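Local coordinates for MccB protein (Escherichia coli, PDB 6OM4), which helps build the nucleotide antibiotic microcin C7 from a peptide precursor, probably by ATP-dependent nucleotidyl transfer, and is a zinc-binding member of the E1-like ThiF family, at residues 27-31 and 32-36. Sequence-based numbering, arbitrary orientation.
Sequences QYVEN and LVLWE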
ATOM      1  N   GLN A  27      -8.992  20.406   9.150  1.00 17.13           N
ATOM      2  CA  GLN A  27      -9.578  21.669   8.708  1.00 17.04           C
ATOM      3  C   GLN A  27      -9.132  22.820   9.599  1.00 16.38           C
ATOM      4  O   GLN A  27      -9.251  22.764  10.832  1.00 15.60           O
ATOM      5  CB  GLN A  27     -11.086  21.574   8.813  1.00 17.22           C
ATOM      6  CG  GLN A  27     -11.672  20.474   7.951  1.00 18.15           C
ATOM      7  CD  GLN A  27     -11.443  20.781   6.494  1.00 21.41           C
ATOM      8  OE1 GLN A  27     -11.586  21.927   6.063  1.00 24.47           O
ATOM      9  NE2 GLN A  27     -11.090  19.757   5.729  1.00 23.34           N
ATOM     10  N   TYR A  28      -8.652  23.892   8.960  1.00 16.93           N
ATOM     11  CA  TYR A  28      -8.443  25.136   9.630  1.00 17.46           C
ATOM     12  C   TYR A  28      -9.721  25.963   9.493  1.00 18.08           C
ATOM     13  O   TYR A  28     -10.172  26.241   8.359  1.00 19.24           O
ATOM     14  CB  TYR A  28      -7.224  25.876   9.066  1.00 17.64           C
ATOM     15  CG  TYR A  28      -7.004  27.262   9.628  1.00 20.25           C
ATOM     16  CD1 TYR A  28      -6.771  27.475  10.976  1.00 21.27           C
ATOM     17  CD2 TYR A  28      -7.015  28.382   8.801  1.00 25.65           C
ATOM     18  CE1 TYR A  28      -6.584  28.745  11.506  1.00 21.14           C
ATOM     19  CE2 TYR A  28      -6.818  29.658   9.311  1.00 26.62           C
ATOM     20  CZ  TYR A  28      -6.596  29.839  10.664  1.00 26.76           C
ATOM     21  OH  TYR A  28      -6.383  31.096  11.173  1.00 30.68           O
ATOM     22  N   VAL A  29     -10.240  26.403  10.642  1.00 17.70           N
ATOM     23  CA  VAL A  29     -11.422  27.260  10.728  1.00 19.61           C
ATOM     24  C   VAL A  29     -10.993  28.612  11.276  1.00 19.38           C
ATOM     25  O   VAL A  29     -10.691  28.739  12.429  1.00 19.51           O
ATOM     26  CB  VAL A  29     -12.471  26.584  11.634  1.00 19.33           C
ATOM     27  CG1 VAL A  29     -13.790  27.333  11.628  1.00 20.26           C
ATOM     28  CG2 VAL A  29     -12.692  25.159  11.192  1.00 19.45           C
ATOM     29  N   GLU A  30     -10.929  29.613  10.401  1.00 24.54           N
ATOM     30  CA  GLU A  30     -10.411  30.923  10.771  1.00 28.20           C
ATOM     31  C   GLU A  30     -11.407  31.633  11.697  1.00 28.29           C
ATOM     32  O   GLU A  30     -11.016  32.402  12.601  1.00 31.60           O
ATOM     33  CB  GLU A  30     -10.113  31.720   9.497  1.00 32.77           C
ATOM     34  CG  GLU A  30     -10.097  33.235   9.674  1.00 41.27           C
ATOM     35  CD  GLU A  30      -8.898  33.818  10.397  1.00 43.87           C
ATOM     36  OE1 GLU A  30      -8.121  33.026  10.967  1.00 47.98           O
ATOM     37  OE2 GLU A  30      -8.748  35.072  10.395  1.00 49.72           O
ATOM     38  N   ASN A  31     -12.697  31.398  11.440  1.00 26.41           N
ATOM     39  CA  ASN A  31     -13.805  31.981  12.178  1.00 25.51           C
ATOM     40  C   ASN A  31     -13.870  31.334  13.567  1.00 24.17           C
ATOM     41  O   ASN A  31     -14.324  30.196  13.711  1.00 21.89           O
ATOM     42  CB  ASN A  31     -15.063  31.776  11.338  1.00 28.52           C
ATOM     43  CG  ASN A  31     -16.361  32.326  11.887  1.00 28.49           C
ATOM     44  OD1 ASN A  31     -16.567  32.455  13.094  1.00 29.81           O
ATOM     45  ND2 ASN A  31     -17.294  32.525  10.972  1.00 31.19           N
ATOM     46  N   LEU A  32     -13.438  32.060  14.596  1.00 21.81           N
ATOM     47  CA  LEU A  32     -13.377  31.519  15.958  1.00 22.82           C
ATOM     48  C   LEU A  32     -14.746  31.099  16.457  1.00 21.86           C
ATOM     49  O   LEU A  32     -14.886  30.127  17.208  1.00 20.68           O
ATOM     50  CB  LEU A  32     -12.839  32.568  16.928  1.00 26.73           C
ATOM     51  CG  LEU A  32     -11.427  32.351  17.422  1.00 30.40           C
ATOM     52  CD1 LEU A  32     -11.068  33.434  18.432  1.00 31.69           C
ATOM     53  CD2 LEU A  32     -11.252  30.948  18.006  1.00 30.15           C
ATOM     54  N   VAL A  33     -15.757  31.887  16.116  1.00 20.56           N
ATOM     55  CA  VAL A  33     -17.070  31.597  16.624  1.00 24.00           C
ATOM     56  C   VAL A  33     -17.564  30.262  16.068  1.00 20.39           C
ATOM     57  O   VAL A  33     -18.212  29.493  16.786  1.00 18.49           O
ATOM     58  CB  VAL A  33     -18.029  32.740  16.279  1.00 28.74           C
ATOM     59  CG1 VAL A  33     -19.471  32.418  16.598  1.00 36.18           C
ATOM     60  CG2 VAL A  33     -17.588  33.995  16.995  1.00 32.86           C
ATOM     61  N   LEU A  34     -17.314  30.045  14.777  1.00 18.63           N
ATOM     62  CA  LEU A  34     -17.656  28.820  14.101  1.00 19.08           C
ATOM     63  C   LEU A  34     -16.870  27.655  14.716  1.00 16.17           C
ATOM     64  O   LEU A  34     -17.453  26.603  14.982  1.00 15.47           O
ATOM     65  CB  LEU A  34     -17.391  28.961  12.596  1.00 21.37           C
ATOM     66  CG  LEU A  34     -17.640  27.704  11.773  1.00 21.69           C
ATOM     67  CD1 LEU A  34     -19.058  27.189  11.981  1.00 23.66           C
ATOM     68  CD2 LEU A  34     -17.358  27.940  10.288  1.00 23.15           C
ATOM     69  N   TRP A  35     -15.566  27.849  14.945  1.00 15.51           N
ATOM     70  CA  TRP A  35     -14.718  26.781  15.561  1.00 15.80           C
ATOM     71  C   TRP A  35     -15.298  26.359  16.925  1.00 15.97           C
ATOM     72  O   TRP A  35     -15.411  25.163  17.232  1.00 14.27           O
ATOM     73  CB  TRP A  35     -13.261  27.289  15.655  1.00 15.85           C
ATOM     74  CG  TRP A  35     -12.299  26.359  16.331  1.00 15.46           C
ATOM     75  CD1 TRP A  35     -11.768  25.194  15.845  1.00 17.74           C
ATOM     76  CD2 TRP A  35     -11.741  26.549  17.631  1.00 15.54           C
ATOM     77  NE1 TRP A  35     -10.924  24.645  16.772  1.00 17.36           N
ATOM     78  CE2 TRP A  35     -10.865  25.469  17.863  1.00 15.82           C
ATOM     79  CE3 TRP A  35     -11.900  27.525  18.621  1.00 16.80           C
ATOM     80  CZ2 TRP A  35     -10.137  25.365  19.044  1.00 16.82           C
ATOM     81  CZ3 TRP A  35     -11.161  27.433  19.780  1.00 16.67           C
ATOM     82  CH2 TRP A  35     -10.314  26.344  19.993  1.00 17.53           C
ATOM     83  N   GLU A  36     -15.714  27.337  17.731  1.00 14.75           N
ATOM     84  CA  GLU A  36     -16.282  27.082  19.061  1.00 16.43           C
ATOM     85  C   GLU A  36     -17.574  26.289  18.902  1.00 16.06           C
ATOM     86  O   GLU A  36     -17.846  25.373  19.676  1.00 15.53           O
ATOM     87  CB  GLU A  36     -16.489  28.412  19.806  1.00 18.27           C
ATOM     88  CG  GLU A  36     -15.175  29.083  20.181  1.00 19.70           C
ATOM     89  CD  GLU A  36     -15.315  30.434  20.890  1.00 25.12           C
ATOM     90  OE1 GLU A  36     -16.471  30.937  20.958  1.00 25.95           O
ATOM     91  OE2 GLU A  36     -14.262  31.020  21.327  1.00 25.75           O
TER
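Asn31 and Leu34 meet where a strand gives way to a helix, a worked example of how a helix start is closed by a side chain preceding it. The amide of Leu34 donates to Asn31 OD1 over 3.0 Å from N to OD1, with a fairly straight N-H (162°), yet the donor nitrogen stands well above the plane of the side-chain carbonyl, 58° out of it. With CG anti to the backbone N (chi1 -179°), the carboxamide of Asn31 reaches forward to the first turn, where OD1 receives that N-H. The backbone carbonyl of the same residue opens the helical series: Trp35 N donates to Asn31 O (2.9 Å from N to O), and the hydrogen bond from Glu36 N to Leu32 O follows one residue on.

Asn31 is thus the N-cap of helix 32-43, which follows strand 27-29, an outer strand of a three-stranded antiparallel sheet. The contact lies in the N-terminal part of the chain, away from the nucleotide and zinc sites.

Apolar contacts join the strand to the helix. The buried Val29 brings CG1 to 3.9 Å from Leu34 CD2, the two side chains crossing at about a right angle, and the same methyl lies 4.1 Å from Trp35 CB. The aliphatic part of the cap adds to this, Asn31 CB resting 3.9 Å from Leu34 CB. Beyond the corner, Val29 reaches Phe71 and Leu34 reaches Cys68, both on helix 62-74. The indole of Trp35 instead leads away to Ile11 and Val20 of the sheet, its NE1 making a weak hydrogen bond to Leu19 O.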